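Local coordinates for protein putative aldo/keto reductase (Salmonella enterica subsp. enterica serovar Typhimurium, PDB 4R9O) that probably acts as an NADP-dependent oxidoreductase of the aldo/keto reductase family, built on a TIM barrel, with its physiological substrate not established, at residues T122-M127 and K154-G159; A145-H150 and R174-L179; P15-F20 and V49-H54; Q6-A11 and R206-A211. One frame throughout, in Å; residues are numbered along the deposited sequence.

Contact 1 of 4, residues T122-M127 and K154-G159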
loop_
_atom_site.group_PDB
_atom_site.type_symbol
_atom_site.label_atom_id
_atom_site.label_comp_id
_atom_site.label_asym_id
_atom_site.label_seq_id
_atom_site.Cartn_x
_atom_site.Cartn_y
_atom_site.Cartn_z
ATOM N N THR C 122 -17.516 12.340 42.278
ATOM C CA THR C 122 -16.972 13.694 42.344
ATOM C C THR C 122 -17.881 14.662 41.580
ATOM O O THR C 122 -18.666 14.237 40.730
ATOM C CB THR C 122 -15.542 13.760 41.772
ATOM O OG1 THR C 122 -14.993 15.061 42.011
ATOM C CG2 THR C 122 -15.550 13.483 40.268
ATOM N N ASP C 123 -17.786 15.955 41.878
ATOM C CA ASP C 123 -18.694 16.912 41.251
ATOM C C ASP C 123 -18.082 17.660 40.078
ATOM O O ASP C 123 -18.752 18.493 39.477
ATOM C CB ASP C 123 -19.212 17.925 42.271
ATOM C CG ASP C 123 -18.103 18.668 42.980
ATOM O OD1 ASP C 123 -18.427 19.531 43.824
ATOM O OD2 ASP C 123 -16.914 18.389 42.713
ATOM N N TYR C 124 -16.820 17.379 39.750
ATOM C CA TYR C 124 -16.225 17.962 38.546
ATOM C C TYR C 124 -15.150 17.063 37.948
ATOM O O TYR C 124 -14.509 16.281 38.659
ATOM C CB TYR C 124 -15.640 19.350 38.838
ATOM C CG TYR C 124 -14.311 19.321 39.567
ATOM C CD1 TYR C 124 -13.108 19.420 38.872
ATOM C CD2 TYR C 124 -14.260 19.184 40.950
ATOM C CE1 TYR C 124 -11.893 19.383 39.542
ATOM C CE2 TYR C 124 -13.056 19.148 41.622
ATOM C CZ TYR C 124 -11.875 19.248 40.916
ATOM O OH TYR C 124 -10.679 19.211 41.595
ATOM N N LEU C 125 -14.975 17.184 36.633
ATOM C CA LEU C 125 -13.890 16.536 35.907
ATOM C C LEU C 125 -12.905 17.607 35.493
ATOM O O LEU C 125 -13.313 18.706 35.119
ATOM C CB LEU C 125 -14.395 15.789 34.664
ATOM C CG LEU C 125 -15.594 14.841 34.787
ATOM C CD1 LEU C 125 -16.100 14.448 33.398
ATOM C CD2 LEU C 125 -15.266 13.598 35.606
ATOM N N ASP C 126 -11.617 17.291 35.551
ATOM C CA ASP C 126 -10.588 18.235 35.136
ATOM C C ASP C 126 -10.533 18.338 33.625
ATOM O O ASP C 126 -10.356 19.420 33.084
ATOM C CB ASP C 126 -9.226 17.836 35.691
ATOM C CG ASP C 126 -9.183 17.910 37.215
ATOM O OD1 ASP C 126 -8.821 18.977 37.749
ATOM O OD2 ASP C 126 -9.522 16.904 37.870
ATOM N N MET C 127 -10.694 17.209 32.948
ATOM C CA MET C 127 -10.746 17.213 31.496
ATOM C C MET C 127 -11.613 16.087 30.927
ATOM O O MET C 127 -11.606 14.963 31.420
ATOM C CB MET C 127 -9.320 17.139 30.913
ATOM C CG MET C 127 -9.271 17.179 29.382
ATOM S SD MET C 127 -7.649 17.653 28.720
ATOM C CE MET C 127 -6.645 16.234 29.159
ATOM N N LYS C 154 -19.044 21.513 35.680
ATOM C CA LYS C 154 -18.900 20.068 35.730
ATOM C C LYS C 154 -17.608 19.600 35.069
ATOM O O LYS C 154 -17.027 18.605 35.484
ATOM C CB LYS C 154 -20.109 19.391 35.088
ATOM C CG LYS C 154 -21.383 19.518 35.924
ATOM C CD LYS C 154 -22.493 18.626 35.385
ATOM C CE LYS C 154 -23.652 18.514 36.379
ATOM N NZ LYS C 154 -24.267 19.834 36.656
ATOM N N VAL C 155 -17.171 20.313 34.033
ATOM C CA VAL C 155 -15.927 19.994 33.354
ATOM C C VAL C 155 -15.076 21.247 33.127
ATOM O O VAL C 155 -15.559 22.255 32.591
ATOM C CB VAL C 155 -16.191 19.309 31.998
ATOM C CG1 VAL C 155 -14.878 19.029 31.287
ATOM C CG2 VAL C 155 -16.980 18.023 32.203
ATOM N N ARG C 156 -13.808 21.172 33.521
ATOM C CA ARG C 156 -12.916 22.326 33.478
ATOM C C ARG C 156 -12.213 22.554 32.129
ATOM O O ARG C 156 -12.015 23.699 31.722
ATOM C CB ARG C 156 -11.872 22.203 34.581
ATOM C CG ARG C 156 -12.485 22.356 35.974
ATOM C CD ARG C 156 -11.451 22.430 37.091
ATOM N NE ARG C 156 -12.122 22.643 38.375
ATOM C CZ ARG C 156 -11.516 22.706 39.558
ATOM N NH1 ARG C 156 -12.239 22.899 40.654
ATOM N NH2 ARG C 156 -10.196 22.574 39.652
ATOM N N HIS C 157 -11.808 21.477 31.461
ATOM C CA HIS C 157 -11.071 21.578 30.197
ATOM C C HIS C 157 -11.492 20.449 29.276
ATOM O O HIS C 157 -12.093 19.473 29.718
ATOM C CB HIS C 157 -9.561 21.523 30.431
ATOM C CG HIS C 157 -9.065 22.532 31.427
ATOM N ND1 HIS C 157 -8.727 23.815 31.073
ATOM C CD2 HIS C 157 -8.869 22.439 32.765
ATOM C CE1 HIS C 157 -8.330 24.478 32.151
ATOM N NE2 HIS C 157 -8.413 23.665 33.189
ATOM N N PHE C 158 -11.143 20.572 28.002
ATOM C CA PHE C 158 -11.615 19.645 26.980
ATOM C C PHE C 158 -10.496 19.294 26.008
ATOM O O PHE C 158 -9.612 20.105 25.752
ATOM C CB PHE C 158 -12.809 20.240 26.216
ATOM C CG PHE C 158 -13.978 20.592 27.102
ATOM C CD1 PHE C 158 -14.946 19.657 27.395
ATOM C CD2 PHE C 158 -14.105 21.870 27.634
ATOM C CE1 PHE C 158 -16.023 19.970 28.218
ATOM C CE2 PHE C 158 -15.177 22.197 28.453
ATOM C CZ PHE C 158 -16.135 21.240 28.754
ATOM N N GLY C 159 -10.553 18.082 25.465
ATOM C CA GLY C 159 -9.571 17.649 24.495
ATOM C C GLY C 159 -10.124 16.526 23.656
ATOM O O GLY C 159 -11.311 16.214 23.726
#
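The guanidinium of Arg156 lies flat on one face of the Tyr124 ring. The planes are 14° apart and the centres 3.8 Å, a stacked cation-pi pair. Arg156 CZ comes closest to the rim atom Tyr124 CE1, at 3.3 Å. The Arg156 chain runs extended from CG to NE, which lets its charged end reach across to the Tyr124 ring. Asp126 OD1 is 4.3 Å from Arg156 NH2 but well out of the guanidinium plane, so it probably adds only a through-space attraction. The other carboxylate oxygen, Asp126 OD2, forms a salt bridge with Arg78 and accepts a hydrogen bond from Ile83 N. Arg78 also makes a cation-pi contact with Tyr124.

Next to this pair the backbones run side by side. Leu125 N donates to Lys154 O at 2.7 Å, and Arg156 N donates to Leu125 O at 3.0 Å. Leu125 and Val155 sit level with each other. Their side chains meet through Leu125 CD1 and Val155 CG2, 3.9 Å apart, on the face packed by Leu117 of helix 106-119 and Leu149 of helix 139-151. These are neighbouring parallel strands joined through helix 139-151, a beta-alpha-beta unit of the TIM barrel.

Contact 2 of 4, residues A145-H150 and R174-L179; sequences AFQHLH and RLPFTL
Phe177 has its CG between the backbone N and the carbonyl carbon (chi1 35°), a turn that carries its ring toward the helix carrying Phe146 and His150. His150 meets it with CG opposite its own backbone N (chi1 -174°). Phe177 CE2 then lies over one face of the imidazole, near the rim, 3.9 Å from His150 CG. The rings meet obliquely, planes 44° apart and centroids 4.9 Å. One turn earlier, Phe146 CB touches the edge of the Phe177 ring at CZ, 4.2 Å away. Leu175 closes the other end of the patch. Its CD1 sits at the edge of the Phe146 ring, 4.1 Å from Phe146 CD1. The Gln147 side chain bends at chi2, and its amide, whose orientation is uncertain, lies beside Pro176 and Phe177.

The loop is tied back to the preceding helix 165-173, where Gln172 hydrogen-bonds Phe177 O and Leu179 N. Phe158 of strand 155-161 stacks on Phe146 and also meets the Phe177 ring. Helix 139-151 thus packs against the loop between helix 165-173 and strand 182-185, with strand 155-161 beneath both.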
loop_
_atom_site.group_PDB
_atom_site.type_symbol
_atom_site.label_atom_id
_atom_site.label_comp_id
_atom_site.label_asym_id
_atom_site.label_seq_id
_atom_site.Cartn_x
_atom_site.Cartn_y
_atom_site.Cartn_z
ATOM N N ALA C 145 -22.398 20.679 23.737
ATOM C CA ALA C 145 -22.228 19.853 24.927
ATOM C C ALA C 145 -21.103 20.399 25.804
ATOM O O ALA C 145 -21.291 20.605 27.011
ATOM C CB ALA C 145 -21.957 18.401 24.543
ATOM N N PHE C 146 -19.946 20.638 25.194
ATOM C CA PHE C 146 -18.798 21.168 25.921
ATOM C C PHE C 146 -19.137 22.507 26.580
ATOM O O PHE C 146 -18.777 22.727 27.739
ATOM C CB PHE C 146 -17.578 21.332 24.997
ATOM C CG PHE C 146 -16.879 20.034 24.657
ATOM C CD1 PHE C 146 -15.697 20.048 23.935
ATOM C CD2 PHE C 146 -17.400 18.808 25.052
ATOM C CE1 PHE C 146 -15.036 18.865 23.615
ATOM C CE2 PHE C 146 -16.750 17.622 24.733
ATOM C CZ PHE C 146 -15.558 17.660 24.006
ATOM N N GLN C 147 -19.823 23.389 25.847
ATOM C CA GLN C 147 -20.291 24.667 26.396
ATOM C C GLN C 147 -21.131 24.479 27.651
ATOM O O GLN C 147 -20.951 25.182 28.652
ATOM C CB GLN C 147 -21.124 25.452 25.374
ATOM C CG GLN C 147 -20.357 26.059 24.209
ATOM C CD GLN C 147 -18.872 26.098 24.452
ATOM O OE1 GLN C 147 -18.139 25.199 24.036
ATOM N NE2 GLN C 147 -18.414 27.140 25.134
ATOM N N HIS C 148 -22.078 23.555 27.584
ATOM C CA HIS C 148 -22.962 23.347 28.710
ATOM C C HIS C 148 -22.190 22.828 29.920
ATOM O O HIS C 148 -22.379 23.295 31.034
ATOM C CB HIS C 148 -24.082 22.380 28.349
ATOM C CG HIS C 148 -24.951 22.023 29.514
ATOM N ND1 HIS C 148 -24.874 20.805 30.151
ATOM C CD2 HIS C 148 -25.887 22.737 30.175
ATOM C CE1 HIS C 148 -25.745 20.775 31.145
ATOM N NE2 HIS C 148 -26.372 21.937 31.181
ATOM N N LEU C 149 -21.326 21.852 29.687
ATOM C CA LEU C 149 -20.548 21.230 30.758
ATOM C C LEU C 149 -19.577 22.235 31.395
ATOM O O LEU C 149 -19.318 22.203 32.604
ATOM C CB LEU C 149 -19.780 20.019 30.211
ATOM C CG LEU C 149 -20.488 18.663 30.125
ATOM C CD1 LEU C 149 -21.875 18.776 29.552
ATOM C CD2 LEU C 149 -19.683 17.678 29.293
ATOM N N HIS C 150 -19.036 23.122 30.566
ATOM C CA HIS C 150 -18.136 24.162 31.048
ATOM C C HIS C 150 -18.894 25.232 31.836
ATOM O O HIS C 150 -18.436 25.679 32.891
ATOM C CB HIS C 150 -17.382 24.795 29.874
ATOM C CG HIS C 150 -16.335 25.781 30.288
ATOM N ND1 HIS C 150 -15.091 25.397 30.742
ATOM C CD2 HIS C 150 -16.345 27.135 30.321
ATOM C CE1 HIS C 150 -14.379 26.473 31.030
ATOM N NE2 HIS C 150 -15.114 27.539 30.781
ATOM N N ARG C 174 -14.973 25.463 16.498
ATOM C CA ARG C 174 -16.260 25.716 17.130
ATOM C C ARG C 174 -16.136 26.147 18.592
ATOM O O ARG C 174 -17.116 26.580 19.191
ATOM C CB ARG C 174 -17.143 24.475 17.046
ATOM C CG ARG C 174 -17.283 23.872 15.634
ATOM C CD ARG C 174 -17.777 24.906 14.656
ATOM N NE ARG C 174 -18.386 24.320 13.462
ATOM C CZ ARG C 174 -17.963 24.538 12.222
ATOM N NH1 ARG C 174 -16.916 25.323 12.005
ATOM N NH2 ARG C 174 -18.593 23.981 11.198
ATOM N N LEU C 175 -14.941 26.030 19.160
ATOM C CA LEU C 175 -14.770 26.222 20.604
ATOM C C LEU C 175 -14.152 27.562 20.981
ATOM O O LEU C 175 -13.204 28.025 20.351
ATOM C CB LEU C 175 -13.926 25.085 21.178
ATOM C CG LEU C 175 -14.586 23.711 21.043
ATOM C CD1 LEU C 175 -13.641 22.577 21.426
ATOM C CD2 LEU C 175 -15.861 23.641 21.873
ATOM N N PRO C 176 -14.695 28.195 22.030
ATOM C CA PRO C 176 -14.160 29.463 22.533
ATOM C C PRO C 176 -12.929 29.259 23.424
ATOM O O PRO C 176 -12.265 30.230 23.789
ATOM C CB PRO C 176 -15.332 30.041 23.327
ATOM C CG PRO C 176 -16.074 28.836 23.803
ATOM C CD PRO C 176 -15.952 27.816 22.702
ATOM N N PHE C 177 -12.634 28.009 23.766
ATOM C CA PHE C 177 -11.438 27.687 24.539
ATOM C C PHE C 177 -10.559 26.667 23.812
ATOM O O PHE C 177 -11.049 25.879 22.998
ATOM C CB PHE C 177 -11.818 27.158 25.925
ATOM C CG PHE C 177 -13.073 26.328 25.935
ATOM C CD1 PHE C 177 -13.099 25.079 25.333
ATOM C CD2 PHE C 177 -14.223 26.797 26.545
ATOM C CE1 PHE C 177 -14.248 24.319 25.333
ATOM C CE2 PHE C 177 -15.374 26.039 26.557
ATOM C CZ PHE C 177 -15.389 24.799 25.944
ATOM N N THR C 178 -9.265 26.680 24.118
ATOM C CA THR C 178 -8.306 25.799 23.462
ATOM C C THR C 178 -8.468 24.336 23.857
ATOM O O THR C 178 -8.542 24.020 25.046
ATOM C CB THR C 178 -6.870 26.211 23.798
ATOM O OG1 THR C 178 -6.726 27.620 23.601
ATOM C CG2 THR C 178 -5.865 25.442 22.933
ATOM N N LEU C 179 -8.507 23.446 22.864
ATOM C CA LEU C 179 -8.437 22.012 23.136
ATOM C C LEU C 179 -7.106 21.727 23.833
ATOM O O LEU C 179 -6.047 22.166 23.380
ATOM C CB LEU C 179 -8.583 21.203 21.844
ATOM C CG LEU C 179 -10.001 21.139 21.256
ATOM C CD1 LEU C 179 -10.010 20.474 19.866
ATOM C CD2 LEU C 179 -10.922 20.405 22.210
#

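Contact 3 of 4, residues P15-F20 and V49-H54; sequences PEFSRF and VTTVDH
Ser18 OG is gripped by three backbone groups. Ser18 OG accepts from Thr50 N at 3.1 Å and from Thr51 N at 3.2 Å. The Thr51 bond is the straighter, with an N-H...O angle of 167°; the Thr50 bond is more bent. The hydroxyl donates in turn to Phe20 O, 2.6 Å from Ser18 OG and two residues further along the chain. Its proton is therefore committed, which leaves the oxygen to receive the two amides. With OG between the backbone N and the carbonyl carbon (chi1 59°), the hydroxyl can face both the other segment and Phe20 O.

A third bond across the contact runs the opposite way. Ser18 N donates to Thr51 OG1 at 3.0 Å, so each residue uses a backbone N toward the hydroxyl of the other. Thr51 OG1 also binds Gln82 of strand 82-90, the next strand of the sheet. Gln82 NE2 reaches Thr50 OG1 as well, and Arg7 is a further partner of that hydroxyl.

Strands 16-23 and 51-53 are parallel neighbours in the barrel sheet. At this end the side-chain hydroxyls link the two strands; further along, Thr51 pairs through its backbone with Met22.

The methyl of Thr51 stands over the Phe17 ring. CG2 lies opposite the backbone N of Thr51 and sits 3.6 Å from the Phe17 ring centroid, 9° off the normal, a CH-pi contact. The ring also packs on Val84 and Leu261, from strands 82-90 and 261-264. Val49 CG1 packs 3.6 Å from the carbonyl oxygen Phe20 O.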
loop_
_atom_site.group_PDB
_atom_site.type_symbol
_atom_site.label_atom_id
_atom_site.label_comp_id
_atom_site.label_asym_id
_atom_site.label_seq_id
_atom_site.Cartn_x
_atom_site.Cartn_y
_atom_site.Cartn_z
ATOM N N PRO C 15 -4.769 23.113 31.818
ATOM C CA PRO C 15 -4.501 22.721 33.199
ATOM C C PRO C 15 -3.035 22.358 33.408
ATOM O O PRO C 15 -2.274 22.182 32.451
ATOM C CB PRO C 15 -5.395 21.497 33.391
ATOM C CG PRO C 15 -5.452 20.888 32.024
ATOM C CD PRO C 15 -5.475 22.057 31.069
ATOM N N GLU C 16 -2.656 22.234 34.669
ATOM C CA GLU C 16 -1.333 21.768 35.028
ATOM C C GLU C 16 -1.419 20.294 35.403
ATOM O O GLU C 16 -2.136 19.924 36.341
ATOM C CB GLU C 16 -0.777 22.603 36.177
ATOM C CG GLU C 16 0.644 22.280 36.573
ATOM C CD GLU C 16 1.160 23.221 37.647
ATOM O OE1 GLU C 16 1.165 22.830 38.836
ATOM O OE2 GLU C 16 1.552 24.359 37.299
ATOM N N PHE C 17 -0.706 19.459 34.649
ATOM C CA PHE C 17 -0.683 18.016 34.886
ATOM C C PHE C 17 0.674 17.544 35.393
ATOM O O PHE C 17 1.667 18.273 35.342
ATOM C CB PHE C 17 -1.026 17.244 33.605
ATOM C CG PHE C 17 -2.489 17.250 33.249
ATOM C CD1 PHE C 17 -3.431 17.799 34.104
ATOM C CD2 PHE C 17 -2.923 16.694 32.051
ATOM C CE1 PHE C 17 -4.774 17.806 33.774
ATOM C CE2 PHE C 17 -4.275 16.693 31.715
ATOM C CZ PHE C 17 -5.198 17.247 32.579
ATOM N N SER C 18 0.724 16.316 35.891
ATOM C CA SER C 18 2.022 15.694 36.117
ATOM C C SER C 18 2.508 15.175 34.756
ATOM O O SER C 18 1.705 14.744 33.939
ATOM C CB SER C 18 1.934 14.583 37.172
ATOM O OG SER C 18 1.016 13.574 36.788
ATOM N N ARG C 19 3.811 15.248 34.513
ATOM C CA ARG C 19 4.407 14.846 33.239
ATOM C C ARG C 19 4.140 13.379 32.900
ATOM O O ARG C 19 4.042 13.003 31.729
ATOM C CB ARG C 19 5.914 15.109 33.275
ATOM C CG ARG C 19 6.602 14.999 31.943
ATOM C CD ARG C 19 8.076 15.280 32.108
ATOM N NE ARG C 19 8.735 15.368 30.817
ATOM C CZ ARG C 19 10.035 15.561 30.661
ATOM N NH1 ARG C 19 10.815 15.685 31.729
ATOM N NH2 ARG C 19 10.550 15.624 29.436
ATOM N N PHE C 20 4.047 12.547 33.931
ATOM C CA PHE C 20 3.631 11.162 33.751
ATOM C C PHE C 20 2.194 10.992 34.248
ATOM O O PHE C 20 1.807 11.556 35.265
ATOM C CB PHE C 20 4.575 10.203 34.482
ATOM C CG PHE C 20 5.849 9.914 33.735
ATOM C CD1 PHE C 20 5.938 8.820 32.890
ATOM C CD2 PHE C 20 6.961 10.724 33.891
ATOM C CE1 PHE C 20 7.112 8.546 32.197
ATOM C CE2 PHE C 20 8.143 10.452 33.212
ATOM C CZ PHE C 20 8.216 9.359 32.363
ATOM N N VAL C 49 2.787 11.678 40.785
ATOM C CA VAL C 49 1.845 11.376 39.711
ATOM C C VAL C 49 0.428 11.765 40.134
ATOM O O VAL C 49 -0.233 11.026 40.865
ATOM C CB VAL C 49 1.881 9.887 39.325
ATOM C CG1 VAL C 49 0.908 9.611 38.173
ATOM C CG2 VAL C 49 3.301 9.467 38.964
ATOM N N THR C 50 -0.031 12.928 39.682
ATOM C CA THR C 50 -1.329 13.446 40.099
ATOM C C THR C 50 -2.427 13.309 39.040
ATOM O O THR C 50 -3.616 13.305 39.366
ATOM C CB THR C 50 -1.216 14.928 40.501
ATOM O OG1 THR C 50 -0.780 15.699 39.375
ATOM C CG2 THR C 50 -0.221 15.095 41.661
ATOM N N THR C 51 -2.040 13.213 37.772
ATOM C CA THR C 51 -3.020 13.126 36.699
ATOM C C THR C 51 -3.379 11.675 36.387
ATOM O O THR C 51 -2.496 10.829 36.231
ATOM C CB THR C 51 -2.514 13.793 35.403
ATOM O OG1 THR C 51 -1.959 15.081 35.699
ATOM C CG2 THR C 51 -3.672 13.951 34.427
ATOM N N VAL C 52 -4.676 11.387 36.302
ATOM C CA VAL C 52 -5.133 10.019 36.080
ATOM C C VAL C 52 -6.084 9.958 34.882
ATOM O O VAL C 52 -6.882 10.871 34.636
ATOM C CB VAL C 52 -5.827 9.425 37.331
ATOM C CG1 VAL C 52 -4.853 9.388 38.533
ATOM C CG2 VAL C 52 -7.066 10.214 37.685
ATOM N N ASP C 53 -5.986 8.873 34.133
ATOM C CA ASP C 53 -6.686 8.778 32.864
ATOM C C ASP C 53 -7.723 7.657 32.884
ATOM O O ASP C 53 -7.397 6.501 33.157
ATOM C CB ASP C 53 -5.677 8.570 31.730
ATOM C CG ASP C 53 -6.341 8.504 30.371
ATOM O OD1 ASP C 53 -6.638 9.578 29.804
ATOM O OD2 ASP C 53 -6.574 7.378 29.887
ATOM N N HIS C 54 -8.971 8.024 32.598
ATOM C CA HIS C 54 -10.117 7.107 32.596
ATOM C C HIS C 54 -10.896 7.181 31.283
ATOM O O HIS C 54 -10.602 8.021 30.437
ATOM C CB HIS C 54 -11.064 7.427 33.760
ATOM C CG HIS C 54 -10.551 6.975 35.097
ATOM N ND1 HIS C 54 -10.769 5.706 35.579
ATOM C CD2 HIS C 54 -9.826 7.623 36.036
ATOM C CE1 HIS C 54 -10.194 5.587 36.769
ATOM N NE2 HIS C 54 -9.616 6.739 37.068
#

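Contact 4 of 4, residues Q6-A11 and R206-A211; sequences QRVTIA and RIRPMA
The guanidinium of Arg208 has Val8 over one face. Val8 CB stands above the plane, displaced toward the rim, 3.6 Å from Arg208 NH1. Val8 CG1 comes a little closer, 3.5 Å from Arg208 NH1, and also touches CZ and NH2. A bend at chi3 (70°) turns the end of the arginine beneath the valine, and Arg208 CD passes 3.8 Å from Thr9 O. Arg208 NE donates to the backbone O of Gln259, which helps hold the group while Val8 lies over one face.

The backbones meet at one short bond. Arg208 N donates to Ile10 O at 2.7 Å, nearly straight at 171°. Ala11 CB rests on Ile207 CG1, 4.0 Å away. A water joins the two segments beside this bond. The water donates to Thr9 O at 3.1 Å and to Arg206 O at 2.7 Å. Arg206 follows helix 198-205 and closes it with a Schellman motif, its phi positive. Its guanidinium makes a salt bridge to Asp140 of another subunit.

The loop leading into strand 210-212 is thus tied to the N-terminal hairpin, whose strand 7-9 pairs antiparallel with strand 16-23. One direct backbone bond and one bridging water hold the two segments. Val8 partly shields a charged group that is also bonded, through NE, to the carbonyl of Gln259.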
loop_
_atom_site.group_PDB
_atom_site.type_symbol
_atom_site.label_atom_id
_atom_site.label_comp_id
_atom_site.label_asym_id
_atom_site.label_seq_id
_atom_site.Cartn_x
_atom_site.Cartn_y
_atom_site.Cartn_z
ATOM N N GLN C 6 7.874 16.036 37.554
ATOM C CA GLN C 6 7.678 17.425 37.160
ATOM C C GLN C 6 6.206 17.708 36.833
ATOM O O GLN C 6 5.470 16.813 36.401
ATOM C CB GLN C 6 8.565 17.754 35.954
ATOM C CG GLN C 6 8.513 19.204 35.505
ATOM C CD GLN C 6 9.096 19.403 34.118
ATOM O OE1 GLN C 6 9.700 18.490 33.547
ATOM N NE2 GLN C 6 8.918 20.603 33.566
ATOM N N ARG C 7 5.773 18.945 37.052
ATOM C CA ARG C 7 4.435 19.355 36.657
ATOM C C ARG C 7 4.538 20.184 35.387
ATOM O O ARG C 7 5.527 20.884 35.177
ATOM C CB ARG C 7 3.750 20.139 37.769
ATOM C CG ARG C 7 3.745 19.398 39.093
ATOM C CD ARG C 7 2.680 19.928 40.031
ATOM N NE ARG C 7 1.345 19.891 39.436
ATOM C CZ ARG C 7 0.642 18.780 39.233
ATOM N NH1 ARG C 7 -0.566 18.852 38.690
ATOM N NH2 ARG C 7 1.149 17.598 39.556
ATOM N N VAL C 8 3.528 20.089 34.524
ATOM C CA VAL C 8 3.605 20.719 33.217
ATOM C C VAL C 8 2.267 21.333 32.835
ATOM O O VAL C 8 1.210 20.783 33.135
ATOM C CB VAL C 8 4.051 19.708 32.124
ATOM C CG1 VAL C 8 5.492 19.262 32.344
ATOM C CG2 VAL C 8 3.128 18.505 32.082
ATOM N N THR C 9 2.312 22.499 32.204
ATOM C CA THR C 9 1.112 23.071 31.607
ATOM C C THR C 9 0.938 22.465 30.219
ATOM O O THR C 9 1.790 22.639 29.357
ATOM C CB THR C 9 1.199 24.605 31.522
ATOM O OG1 THR C 9 1.478 25.132 32.824
ATOM C CG2 THR C 9 -0.112 25.189 31.016
ATOM N N ILE C 10 -0.162 21.751 29.998
ATOM C CA ILE C 10 -0.276 20.950 28.782
ATOM C C ILE C 10 -0.680 21.752 27.545
ATOM O O ILE C 10 -0.463 21.301 26.423
ATOM C CB ILE C 10 -1.268 19.800 28.974
ATOM C CG1 ILE C 10 -2.700 20.339 29.054
ATOM C CG2 ILE C 10 -0.905 19.016 30.234
ATOM C CD1 ILE C 10 -3.737 19.267 29.189
ATOM N N ALA C 11 -1.236 22.945 27.744
ATOM C CA ALA C 11 -1.702 23.780 26.637
ATOM C C ALA C 11 -1.783 25.229 27.119
ATOM O O ALA C 11 -1.854 25.451 28.328
ATOM C CB ALA C 11 -3.061 23.282 26.148
ATOM N N ARG C 206 1.604 24.442 20.535
ATOM C CA ARG C 206 2.118 24.340 21.908
ATOM C C ARG C 206 1.170 23.562 22.819
ATOM O O ARG C 206 0.986 23.900 23.988
ATOM C CB ARG C 206 2.396 25.723 22.492
ATOM C CG ARG C 206 3.345 26.554 21.609
ATOM C CD ARG C 206 3.877 27.797 22.299
ATOM N NE ARG C 206 4.742 28.555 21.394
ATOM C CZ ARG C 206 6.032 28.298 21.191
ATOM N NH1 ARG C 206 6.635 27.309 21.849
ATOM N NH2 ARG C 206 6.729 29.040 20.343
ATOM N N ILE C 207 0.577 22.515 22.254
ATOM C CA ILE C 207 -0.297 21.597 22.972
ATOM C C ILE C 207 0.428 20.277 23.130
ATOM O O ILE C 207 0.903 19.696 22.153
ATOM C CB ILE C 207 -1.632 21.392 22.228
ATOM C CG1 ILE C 207 -2.438 22.696 22.242
ATOM C CG2 ILE C 207 -2.434 20.222 22.820
ATOM C CD1 ILE C 207 -3.560 22.757 21.254
ATOM N N ARG C 208 0.526 19.801 24.367
ATOM C CA ARG C 208 1.271 18.582 24.623
ATOM C C ARG C 208 0.358 17.355 24.612
ATOM O O ARG C 208 -0.679 17.321 25.286
ATOM C CB ARG C 208 2.029 18.705 25.950
ATOM C CG ARG C 208 3.080 19.815 25.907
ATOM C CD ARG C 208 3.714 20.103 27.262
ATOM N NE ARG C 208 4.581 19.022 27.735
ATOM C CZ ARG C 208 5.570 19.189 28.611
ATOM N NH1 ARG C 208 5.825 20.397 29.097
ATOM N NH2 ARG C 208 6.308 18.152 28.994
ATOM N N PRO C 209 0.742 16.335 23.834
ATOM C CA PRO C 209 -0.087 15.127 23.779
ATOM C C PRO C 209 0.121 14.207 24.972
ATOM O O PRO C 209 1.248 14.089 25.469
ATOM C CB PRO C 209 0.381 14.445 22.500
ATOM C CG PRO C 209 1.836 14.861 22.387
ATOM C CD PRO C 209 1.929 16.244 22.963
ATOM N N MET C 210 -0.954 13.577 25.440
ATOM C CA MET C 210 -0.828 12.418 26.323
ATOM C C MET C 210 -0.584 11.209 25.427
ATOM O O MET C 210 -1.271 11.028 24.418
ATOM C CB MET C 210 -2.081 12.211 27.179
ATOM C CG MET C 210 -2.486 13.428 28.008
ATOM S SD MET C 210 -4.151 13.276 28.682
ATOM C CE MET C 210 -3.924 11.924 29.843
ATOM N N ALA C 211 0.394 10.386 25.780
ATOM C CA ALA C 211 0.813 9.301 24.902
ATOM C C ALA C 211 0.389 7.946 25.468
ATOM O O ALA C 211 0.729 7.600 26.612
ATOM C CB ALA C 211 2.327 9.352 24.684
HETATM O O HOH W 1 1.715 23.905 26.580
#

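Contacts 1, 3 and 4 reach the same barrel sheet. Contacts 3 and 4 are close neighbours, with centres about 9 Å apart. Phe17 O lies 2.7 Å from Val8 N, and Thr50 OG1 lies 2.7 Å from Arg7 NH2. Met127 of contact 1 bridges to both: its CE is 3.5 Å from Phe17 CE2 and 3.9 Å from Met210 SD. Contact 2 backs contact 1 from outside, where Phe158 packs between the helix and the loop. Contact 2 also meets contact 4, as Leu179 O comes 3.3 Å from Ile207 CD1. The probable NADP site is near: the Phe20 side chain is about 7 Å from that of Cys214, and the Met127 side chain about 11 Å from that of Trp212.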